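Local coordinates for protein DNA photolyase (Agrobacterium tumefaciens, PDB 4U63) that probably repairs ultraviolet-induced cyclobutane pyrimidine dimers in DNA with light energy, using bound flavin-adenine dinucleotide and a methenyltetrahydrofolate antenna, at residues A[76-81]-A[201-206]; A[434-439]-A[450-455]; A[371-376]-A[405-410]. All coordinates share one frame; numbering follows the deposited sequence. Where two conformers were deposited one is given.

From the N terminus, contact 1 comes first: it brings the loop at 201-206 back onto helix 68-87, enclosing 119 residues that include part of the five-stranded parallel sheet. Contact 3 follows within the helical FAD-binding part, where the ends of helices 362-375 and 398-407 meet across the 28 residues between them. Contact 2 closes last, a short excursion of ten residues between helix 434-439 and the segment 450-455. The three loops lie in series; none nests in or crosses another. Contacts 1 and 3 stand on opposite sides of the chain's centre, whereas contacts 2 and 3 are neighbours, their nearest atoms about 9 Å apart.

Contact 1: A[76-81]-A[201-206]. With SO4 (sulfate ion), chain N.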
loop_
_atom_site.group_PDB
_atom_site.type_symbol
_atom_site.label_atom_id
_atom_site.label_comp_id
_atom_site.label_asym_id
_atom_site.label_seq_id
_atom_site.Cartn_x
_atom_site.Cartn_y
_atom_site.Cartn_z
ATOM N N HIS A 76 -5.024 -14.244 4.746
ATOM C CA HIS A 76 -5.193 -14.045 6.182
ATOM C C HIS A 76 -6.262 -13.009 6.494
ATOM O O HIS A 76 -7.000 -13.163 7.459
ATOM C CB HIS A 76 -3.870 -13.671 6.811
ATOM C CG HIS A 76 -2.896 -14.796 6.804
ATOM N ND1 HIS A 76 -3.118 -15.962 7.496
ATOM C CD2 HIS A 76 -1.704 -14.942 6.190
ATOM C CE1 HIS A 76 -2.104 -16.782 7.310
ATOM N NE2 HIS A 76 -1.228 -16.185 6.525
ATOM N N SER A 77 -6.352 -11.977 5.666
ATOM C CA SER A 77 -7.382 -10.968 5.815
ATOM C C SER A 77 -8.784 -11.564 5.662
ATOM O O SER A 77 -9.664 -11.271 6.452
ATOM C CB SER A 77 -7.191 -9.837 4.808
ATOM O OG SER A 77 -8.042 -8.761 5.145
ATOM N N LEU A 78 -8.978 -12.392 4.635
ATOM C CA LEU A 78 -10.269 -13.060 4.414
ATOM C C LEU A 78 -10.610 -14.046 5.534
ATOM O O LEU A 78 -11.760 -14.123 5.970
ATOM C CB LEU A 78 -10.285 -13.761 3.057
ATOM C CG LEU A 78 -10.314 -12.823 1.848
ATOM C CD1 LEU A 78 -10.105 -13.628 0.575
ATOM C CD2 LEU A 78 -11.614 -12.039 1.778
ATOM N N ALA A 79 -9.614 -14.781 6.011
ATOM C CA ALA A 79 -9.824 -15.666 7.147
ATOM C C ALA A 79 -10.274 -14.874 8.377
ATOM O O ALA A 79 -11.212 -15.270 9.067
ATOM C CB ALA A 79 -8.565 -16.452 7.457
ATOM N N ALA A 80 -9.622 -13.745 8.638
ATOM C CA ALA A 80 -9.987 -12.913 9.793
ATOM C C ALA A 80 -11.377 -12.299 9.643
ATOM O O ALA A 80 -12.153 -12.288 10.598
ATOM C CB ALA A 80 -8.953 -11.827 10.016
ATOM N N LEU A 81 -11.692 -11.794 8.451
ATOM C CA LEU A 81 -13.004 -11.192 8.207
ATOM C C LEU A 81 -14.116 -12.233 8.377
ATOM O O LEU A 81 -15.141 -11.954 9.007
ATOM C CB LEU A 81 -13.075 -10.554 6.807
ATOM C CG LEU A 81 -14.414 -9.902 6.456
ATOM C CD1 LEU A 81 -14.707 -8.745 7.399
ATOM C CD2 LEU A 81 -14.411 -9.434 5.007
ATOM N N GLU A 201 -17.236 -21.001 -1.941
ATOM C CA GLU A 201 -15.966 -21.654 -2.254
ATOM C C GLU A 201 -15.106 -21.751 -0.988
ATOM O O GLU A 201 -15.348 -21.033 -0.013
ATOM C CB GLU A 201 -15.247 -20.895 -3.359
ATOM C CG GLU A 201 -15.990 -21.003 -4.683
ATOM C CD GLU A 201 -15.384 -20.192 -5.800
ATOM O OE1 GLU A 201 -14.257 -19.703 -5.655
ATOM O OE2 GLU A 201 -16.051 -20.051 -6.837
ATOM N N LYS A 202 -14.124 -22.652 -1.004
ATOM C CA LYS A 202 -13.203 -22.826 0.116
ATOM C C LYS A 202 -11.977 -21.955 -0.118
ATOM O O LYS A 202 -11.357 -22.013 -1.186
ATOM C CB LYS A 202 -12.788 -24.294 0.260
ATOM N N LEU A 203 -11.627 -21.150 0.882
ATOM C CA LEU A 203 -10.494 -20.229 0.778
ATOM C C LEU A 203 -9.203 -20.970 0.435
ATOM O O LEU A 203 -8.416 -20.496 -0.376
ATOM C CB LEU A 203 -10.332 -19.435 2.077
ATOM C CG LEU A 203 -9.149 -18.460 2.177
ATOM C CD1 LEU A 203 -9.262 -17.358 1.139
ATOM C CD2 LEU A 203 -9.050 -17.878 3.587
ATOM N N SER A 204 -9.008 -22.142 1.041
ATOM C CA SER A 204 -7.817 -22.962 0.796
ATOM C C SER A 204 -7.620 -23.312 -0.681
ATOM O O SER A 204 -6.491 -23.494 -1.118
ATOM C CB SER A 204 -7.874 -24.249 1.626
ATOM O OG SER A 204 -9.025 -25.009 1.310
ATOM N N ASN A 205 -8.711 -23.392 -1.444
ATOM C CA ASN A 205 -8.636 -23.721 -2.874
ATOM C C ASN A 205 -8.202 -22.551 -3.755
ATOM O O ASN A 205 -7.952 -22.728 -4.942
ATOM C CB ASN A 205 -9.977 -24.275 -3.364
ATOM C CG ASN A 205 -10.312 -25.630 -2.753
ATOM O OD1 ASN A 205 -9.424 -26.386 -2.356
ATOM N ND2 ASN A 205 -11.595 -25.945 -2.685
ATOM N N TRP A 206 -8.107 -21.357 -3.176
ATOM C CA TRP A 206 -7.691 -20.173 -3.930
ATOM C C TRP A 206 -6.166 -20.053 -4.095
ATOM O O TRP A 206 -5.701 -19.201 -4.855
ATOM C CB TRP A 206 -8.307 -18.919 -3.298
ATOM C CG TRP A 206 -9.777 -18.781 -3.604
ATOM C CD1 TRP A 206 -10.588 -19.714 -4.196
ATOM C CD2 TRP A 206 -10.608 -17.655 -3.323
ATOM N NE1 TRP A 206 -11.861 -19.232 -4.308
ATOM C CE2 TRP A 206 -11.905 -17.970 -3.781
ATOM C CE3 TRP A 206 -10.385 -16.405 -2.730
ATOM C CZ2 TRP A 206 -12.975 -17.085 -3.669
ATOM C CZ3 TRP A 206 -11.460 -15.518 -2.617
ATOM C CH2 TRP A 206 -12.734 -15.866 -3.088
HETATM S S SO4 N . -11.050 -24.016 4.150
HETATM O O1 SO4 N . -12.386 -23.529 4.565
HETATM O O2 SO4 N . -11.198 -25.265 3.364
HETATM O O3 SO4 N . -10.372 -22.989 3.333
HETATM O O4 SO4 N . -10.238 -24.306 5.353
#
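L78 and A79 meet L203 and W206 in a small, partly buried apolar contact between helix 68-87 and the long loop that runs from helix 168-177 to helix 219-222. L78 is central to it. CD1 of L78 lies 3.9 Å from CD1 of L203, the two side chains crossing at a slant, and the same L78 methyl comes obliquely to the W206 ring, 3.9 Å from CZ3. L203 has CG anti to the backbone N (chi1 177°), which sends its forked end toward the helix. One prong goes to L78, and the other, CD2 of L203, is 4.2 Å from CB of A79. A branched leucine can thus meet two consecutive helix residues, and the small alanine lets it come close to the helix backbone.

The indole is fixed separately: W206 NE1 donates to OE1 of E201 at 2.8 Å, with the acceptor only 10° out of the ring plane. S96 OG also binds that carboxylate oxygen, so the buried N-H has a firmly placed partner. R59 makes a cation-pi contact with the indole, and Y57 and L94 pack against it. A short 3-10 turn at 203-205 brings L203 and W206 to the same side, tied by W206 N to L203 O at 2.9 Å. Away from the helix, S204 binds a sulfate, probably from the crystallisation liquor, through its backbone N (2.8 Å to O3) and through OG (3.0 Å to O2).

Helix 68-87 links the parallel strands 53-59 and 93-96, the beta-alpha-beta arrangement of the photolyase alpha/beta domain. The loop pairs E201 with L94 of strand 93-96, one edge of the sheet, and then packs against part of one side of the helix, as the interdomain linker of photolyases wraps this domain; farther along, P213 and W215 help line the antenna pocket.

Contact 2: A[434-439]-A[450-455]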
loop_
_atom_site.group_PDB
_atom_site.type_symbol
_atom_site.label_atom_id
_atom_site.label_comp_id
_atom_site.label_asym_id
_atom_site.label_seq_id
_atom_site.Cartn_x
_atom_site.Cartn_y
_atom_site.Cartn_z
ATOM N N ASP A 434 23.243 0.371 11.900
ATOM C CA ASP A 434 22.364 -0.635 12.526
ATOM C C ASP A 434 21.356 -1.259 11.570
ATOM O O ASP A 434 21.095 -2.446 11.638
ATOM C CB ASP A 434 21.635 -0.038 13.734
ATOM C CG ASP A 434 22.577 0.300 14.874
ATOM O OD1 ASP A 434 23.715 -0.221 14.895
ATOM O OD2 ASP A 434 22.183 1.093 15.751
ATOM N N TYR A 435 20.777 -0.457 10.686
ATOM C CA TYR A 435 19.857 -0.995 9.673
ATOM C C TYR A 435 20.606 -1.911 8.696
ATOM O O TYR A 435 20.136 -2.996 8.377
ATOM C CB TYR A 435 19.175 0.140 8.940
ATOM C CG TYR A 435 18.234 -0.244 7.818
ATOM C CD1 TYR A 435 16.947 -0.717 8.077
ATOM C CD2 TYR A 435 18.621 -0.097 6.487
ATOM C CE1 TYR A 435 16.073 -1.040 7.037
ATOM C CE2 TYR A 435 17.766 -0.420 5.448
ATOM C CZ TYR A 435 16.495 -0.889 5.724
ATOM O OH TYR A 435 15.645 -1.194 4.687
ATOM N N VAL A 436 21.780 -1.473 8.240
ATOM C CA VAL A 436 22.603 -2.295 7.341
ATOM C C VAL A 436 22.994 -3.626 7.985
ATOM O O VAL A 436 22.872 -4.666 7.357
ATOM C CB VAL A 436 23.855 -1.531 6.864
ATOM C CG1 VAL A 436 24.894 -2.470 6.261
ATOM C CG2 VAL A 436 23.452 -0.451 5.859
ATOM N N ARG A 437 23.458 -3.577 9.229
ATOM C CA ARG A 437 23.844 -4.792 9.964
ATOM C C ARG A 437 22.682 -5.763 10.171
ATOM O O ARG A 437 22.891 -6.984 10.202
ATOM C CB ARG A 437 24.465 -4.440 11.322
ATOM C CG ARG A 437 25.820 -3.777 11.198
ATOM C CD ARG A 437 26.598 -3.767 12.501
ATOM N NE ARG A 437 27.757 -2.883 12.345
ATOM C CZ ARG A 437 27.741 -1.571 12.573
ATOM N NH1 ARG A 437 28.843 -0.846 12.382
ATOM N NH2 ARG A 437 26.631 -0.972 13.000
ATOM N N ARG A 438 21.473 -5.223 10.313
ATOM C CA ARG A 438 20.273 -6.037 10.493
ATOM C C ARG A 438 19.973 -6.872 9.262
ATOM O O ARG A 438 19.677 -8.062 9.372
ATOM C CB ARG A 438 19.080 -5.141 10.813
ATOM C CG ARG A 438 17.756 -5.861 11.038
ATOM C CD ARG A 438 16.729 -4.888 11.586
ATOM N NE ARG A 438 17.154 -4.380 12.893
ATOM C CZ ARG A 438 16.923 -3.153 13.370
ATOM N NH1 ARG A 438 16.257 -2.233 12.661
ATOM N NH2 ARG A 438 17.379 -2.837 14.580
ATOM N N PHE A 439 20.056 -6.250 8.092
ATOM C CA PHE A 439 19.700 -6.920 6.831
ATOM C C PHE A 439 20.858 -7.378 5.955
ATOM O O PHE A 439 20.638 -8.137 5.017
ATOM C CB PHE A 439 18.741 -6.024 6.060
ATOM C CG PHE A 439 17.436 -5.819 6.776
ATOM C CD1 PHE A 439 16.521 -6.850 6.854
ATOM C CD2 PHE A 439 17.142 -4.615 7.399
ATOM C CE1 PHE A 439 15.325 -6.692 7.518
ATOM C CE2 PHE A 439 15.943 -4.441 8.070
ATOM C CZ PHE A 439 15.031 -5.480 8.135
ATOM N N TYR A 450 33.385 2.245 7.584
ATOM C CA TYR A 450 33.306 1.492 6.328
ATOM C C TYR A 450 32.004 0.725 6.073
ATOM O O TYR A 450 31.847 0.147 5.004
ATOM C CB TYR A 450 34.467 0.504 6.267
ATOM C CG TYR A 450 35.816 1.159 6.423
ATOM C CD1 TYR A 450 36.249 2.120 5.509
ATOM C CD2 TYR A 450 36.663 0.824 7.481
ATOM C CE1 TYR A 450 37.488 2.732 5.643
ATOM C CE2 TYR A 450 37.906 1.428 7.623
ATOM C CZ TYR A 450 38.313 2.383 6.700
ATOM O OH TYR A 450 39.539 2.990 6.830
ATOM N N ILE A 451 31.078 0.721 7.027
ATOM C CA ILE A 451 29.841 -0.069 6.897
ATOM C C ILE A 451 29.035 0.258 5.621
ATOM O O ILE A 451 28.434 -0.635 5.038
ATOM C CB ILE A 451 28.949 0.045 8.173
ATOM C CG1 ILE A 451 27.799 -0.978 8.159
ATOM C CG2 ILE A 451 28.382 1.450 8.334
ATOM C CD1 ILE A 451 28.235 -2.425 8.223
ATOM N N HIS A 452 29.038 1.521 5.193
ATOM C CA HIS A 452 28.308 1.930 3.974
ATOM C C HIS A 452 29.152 1.934 2.710
ATOM O O HIS A 452 28.625 2.157 1.623
ATOM C CB HIS A 452 27.674 3.305 4.176
ATOM C CG HIS A 452 26.559 3.286 5.161
ATOM N ND1 HIS A 452 25.338 2.714 4.879
ATOM C CD2 HIS A 452 26.482 3.738 6.434
ATOM C CE1 HIS A 452 24.551 2.828 5.933
ATOM N NE2 HIS A 452 25.224 3.442 6.891
ATOM N N LYS A 453 30.453 1.693 2.862
ATOM C CA LYS A 453 31.383 1.656 1.742
ATOM C C LYS A 453 32.484 0.618 2.007
ATOM O O LYS A 453 33.657 0.965 2.100
ATOM C CB LYS A 453 31.963 3.061 1.488
ATOM C CG LYS A 453 32.533 3.781 2.716
ATOM C CD LYS A 453 32.771 5.253 2.411
ATOM C CE LYS A 453 33.665 5.925 3.442
ATOM N NZ LYS A 453 33.026 6.000 4.783
ATOM N N PRO A 454 32.103 -0.674 2.119
ATOM C CA PRO A 454 33.101 -1.715 2.415
ATOM C C PRO A 454 34.212 -1.810 1.352
ATOM O O PRO A 454 35.328 -2.228 1.656
ATOM C CB PRO A 454 32.271 -3.006 2.474
ATOM C CG PRO A 454 31.003 -2.708 1.752
ATOM C CD PRO A 454 30.754 -1.241 1.909
ATOM N N PHE A 455 33.888 -1.405 0.129
ATOM C CA PHE A 455 34.845 -1.359 -0.995
ATOM C C PHE A 455 35.949 -0.293 -0.874
ATOM O O PHE A 455 36.911 -0.336 -1.626
ATOM C CB PHE A 455 34.099 -1.174 -2.331
ATOM C CG PHE A 455 33.152 -0.009 -2.343
ATOM C CD1 PHE A 455 33.587 1.258 -2.700
ATOM C CD2 PHE A 455 31.816 -0.181 -1.985
ATOM C CE1 PHE A 455 32.708 2.327 -2.707
ATOM C CE2 PHE A 455 30.937 0.879 -1.989
ATOM C CZ PHE A 455 31.384 2.134 -2.349
#
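V436 and R437 form the side of helix 434-439 that faces I451 and H452. D434, one turn before R437, touches its guanidinium: OD1 of D434 makes a long salt bridge with NH2 of R437, at 3.6 Å. V436 is buried, its backbone N bonded to the carboxylate OD2 of D430. The beta-branched valine serves two neighbours at once: CG1 of V436, anti to the backbone N (chi1 164°), meets I451 CG1 tip to tip at 3.8 Å, while CG2 comes obliquely to the imidazole of H452, 3.5 Å from CE1. NE2, the ring atom next to CE1, is hydrogen-bonded to D430 O, which helps fix the imidazole's rotation.

R437 contributes its aliphatic stem, CG of R437 lying 4.1 Å from I451 CD1. The chain runs extended from CG to NE, and I451 lies over one face of the guanidinium, toward its rim. NH2 also reaches D432 O, NH1 reaches L446 O and NE bonds weakly to E444 O.

No hydrogen bond joins the two segments directly. Hydrocarbon surfaces fit together at the centre. H452 binds a backbone carbonyl, so burying its NE2 probably costs little; R437, only partly covered, binds carbonyls together with the D434 carboxylate.

Contact 3: A[371-376]-A[405-410]; sequences FLIKHL and WVAGSG
The rings stand back from the place where I373 and K374 meet V406 and A407: one face of the F371 phenyl carries CB of H375, 3.6 Å above the plane and toward the rim, and Y344 meets the same ring with planes at about 55°. The indole of W405 points to helix 287-309, where it packs edge-to-face with W299.

Across the contact I373 does the reaching. With CG1 anti to its carbonyl carbon (chi1 -65°), the long branch delivers CD1 of I373 to V406 CG1 at 3.9 Å and to A407 CB at 4.1 Å. A407, with no more than a CB, lets CD1 of I373 settle 4.0 Å from the backbone N of A407.

Both segments are helix ends of the helical FAD-binding domain of photolyases, and the V406 side chain lies about 5 Å from the bound flavin cofactor. Helix 362-375 widens into a pi-type turn, L376 N bonding to F371 O at 2.9 Å. Helix 398-407 closes in a Schellman motif, where G408 takes a positive phi (101°) that suits a residue without a side chain.

K374 extends fully beyond CG to the same helix end. Water 1 accepts from NZ of K374 at 2.8 Å and donates to V406 O, also at 2.8 Å. The buried ammonium also bonds R418 O and F416 O, and makes a cation-pi contact with the F416 ring.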
loop_
_atom_site.group_PDB
_atom_site.type_symbol
_atom_site.label_atom_id
_atom_site.label_comp_id
_atom_site.label_asym_id
_atom_site.label_seq_id
_atom_site.Cartn_x
_atom_site.Cartn_y
_atom_site.Cartn_z
ATOM N N PHE A 371 18.365 4.463 -6.950
ATOM C CA PHE A 371 19.470 3.643 -7.419
ATOM C C PHE A 371 19.131 2.922 -8.735
ATOM O O PHE A 371 19.952 2.881 -9.660
ATOM C CB PHE A 371 19.890 2.630 -6.374
ATOM C CG PHE A 371 21.185 1.953 -6.702
ATOM C CD1 PHE A 371 22.391 2.555 -6.376
ATOM C CD2 PHE A 371 21.207 0.729 -7.361
ATOM C CE1 PHE A 371 23.591 1.955 -6.684
ATOM C CE2 PHE A 371 22.414 0.115 -7.670
ATOM C CZ PHE A 371 23.609 0.728 -7.331
ATOM N N LEU A 372 17.926 2.366 -8.818
ATOM C CA LEU A 372 17.490 1.673 -10.030
ATOM C C LEU A 372 17.415 2.600 -11.244
ATOM O O LEU A 372 17.957 2.298 -12.305
ATOM C CB LEU A 372 16.117 1.033 -9.800
ATOM C CG LEU A 372 15.562 0.205 -10.954
ATOM C CD1 LEU A 372 16.453 -1.007 -11.203
ATOM C CD2 LEU A 372 14.136 -0.219 -10.676
ATOM N N ILE A 373 16.754 3.739 -11.057
ATOM C CA ILE A 373 16.455 4.684 -12.145
ATOM C C ILE A 373 17.701 5.435 -12.605
ATOM O O ILE A 373 17.926 5.612 -13.812
ATOM C CB ILE A 373 15.381 5.703 -11.677
ATOM C CG1 ILE A 373 14.060 4.974 -11.397
ATOM C CG2 ILE A 373 15.167 6.821 -12.703
ATOM C CD1 ILE A 373 13.113 5.737 -10.504
ATOM N N LYS A 374 18.508 5.885 -11.650
ATOM C CA LYS A 374 19.645 6.756 -11.963
ATOM C C LYS A 374 20.964 6.019 -12.034
ATOM O O LYS A 374 21.654 6.118 -13.027
ATOM C CB LYS A 374 19.689 7.911 -10.980
ATOM C CG LYS A 374 18.387 8.690 -11.053
ATOM C CD LYS A 374 18.393 9.922 -10.213
ATOM C CE LYS A 374 17.092 10.675 -10.394
ATOM N NZ LYS A 374 17.101 11.902 -9.580
ATOM N N HIS A 375 21.313 5.271 -11.000
ATOM C CA HIS A 375 22.576 4.518 -11.033
ATOM C C HIS A 375 22.584 3.378 -12.034
ATOM O O HIS A 375 23.601 3.167 -12.689
ATOM C CB HIS A 375 22.952 4.011 -9.647
ATOM C CG HIS A 375 23.498 5.078 -8.769
ATOM N ND1 HIS A 375 22.698 6.031 -8.183
ATOM C CD2 HIS A 375 24.764 5.363 -8.391
ATOM C CE1 HIS A 375 23.443 6.852 -7.474
ATOM N NE2 HIS A 375 24.698 6.470 -7.584
ATOM N N LEU A 376 21.470 2.651 -12.167
ATOM C CA LEU A 376 21.401 1.552 -13.151
ATOM C C LEU A 376 20.712 1.949 -14.467
ATOM O O LEU A 376 20.762 1.205 -15.435
ATOM C CB LEU A 376 20.723 0.322 -12.541
ATOM C CG LEU A 376 21.297 -0.133 -11.198
ATOM C CD1 LEU A 376 20.567 -1.370 -10.693
ATOM C CD2 LEU A 376 22.794 -0.408 -11.311
ATOM N N TRP A 405 7.689 10.348 -8.836
ATOM C CA TRP A 405 8.410 11.448 -8.162
ATOM C C TRP A 405 9.910 11.180 -8.125
ATOM O O TRP A 405 10.704 12.066 -8.417
ATOM C CB TRP A 405 7.883 11.696 -6.745
ATOM C CG TRP A 405 6.535 12.350 -6.700
ATOM C CD1 TRP A 405 6.080 13.378 -7.499
ATOM C CD2 TRP A 405 5.469 12.045 -5.804
ATOM N NE1 TRP A 405 4.795 13.711 -7.148
ATOM C CE2 TRP A 405 4.395 12.916 -6.114
ATOM C CE3 TRP A 405 5.310 11.127 -4.760
ATOM C CZ2 TRP A 405 3.185 12.876 -5.428
ATOM C CZ3 TRP A 405 4.104 11.091 -4.088
ATOM C CH2 TRP A 405 3.060 11.963 -4.419
ATOM N N VAL A 406 10.300 9.948 -7.790
ATOM C CA VAL A 406 11.723 9.601 -7.785
ATOM C C VAL A 406 12.319 9.734 -9.203
ATOM O O VAL A 406 13.461 10.174 -9.365
ATOM C CB VAL A 406 11.982 8.194 -7.206
ATOM C CG1 VAL A 406 13.473 7.868 -7.252
ATOM C CG2 VAL A 406 11.500 8.120 -5.764
ATOM N N ALA A 407 11.524 9.378 -10.209
ATOM C CA ALA A 407 11.931 9.434 -11.626
ATOM C C ALA A 407 12.012 10.847 -12.214
ATOM O O ALA A 407 12.526 11.021 -13.320
ATOM C CB ALA A 407 10.989 8.584 -12.466
ATOM N N GLY A 408 11.486 11.844 -11.503
ATOM C CA GLY A 408 11.581 13.232 -11.933
ATOM C C GLY A 408 10.344 13.826 -12.589
ATOM O O GLY A 408 10.432 14.920 -13.124
ATOM N N SER A 409 9.204 13.125 -12.549
ATOM C CA SER A 409 7.918 13.677 -13.068
ATOM C C SER A 409 7.016 14.194 -11.927
ATOM O O SER A 409 6.830 13.511 -10.949
ATOM C CB SER A 409 7.136 12.628 -13.844
ATOM O OG SER A 409 7.702 12.383 -15.114
ATOM N N GLY A 410 6.469 15.401 -12.082
ATOM C CA GLY A 410 5.548 15.967 -11.102
ATOM C C GLY A 410 6.109 17.180 -10.389
ATOM O O GLY A 410 7.322 17.325 -10.240
HETATM O O HOH W 1 14.524 12.688 -10.177
HETATM O O HOH W 2 15.051 11.166 -6.913
#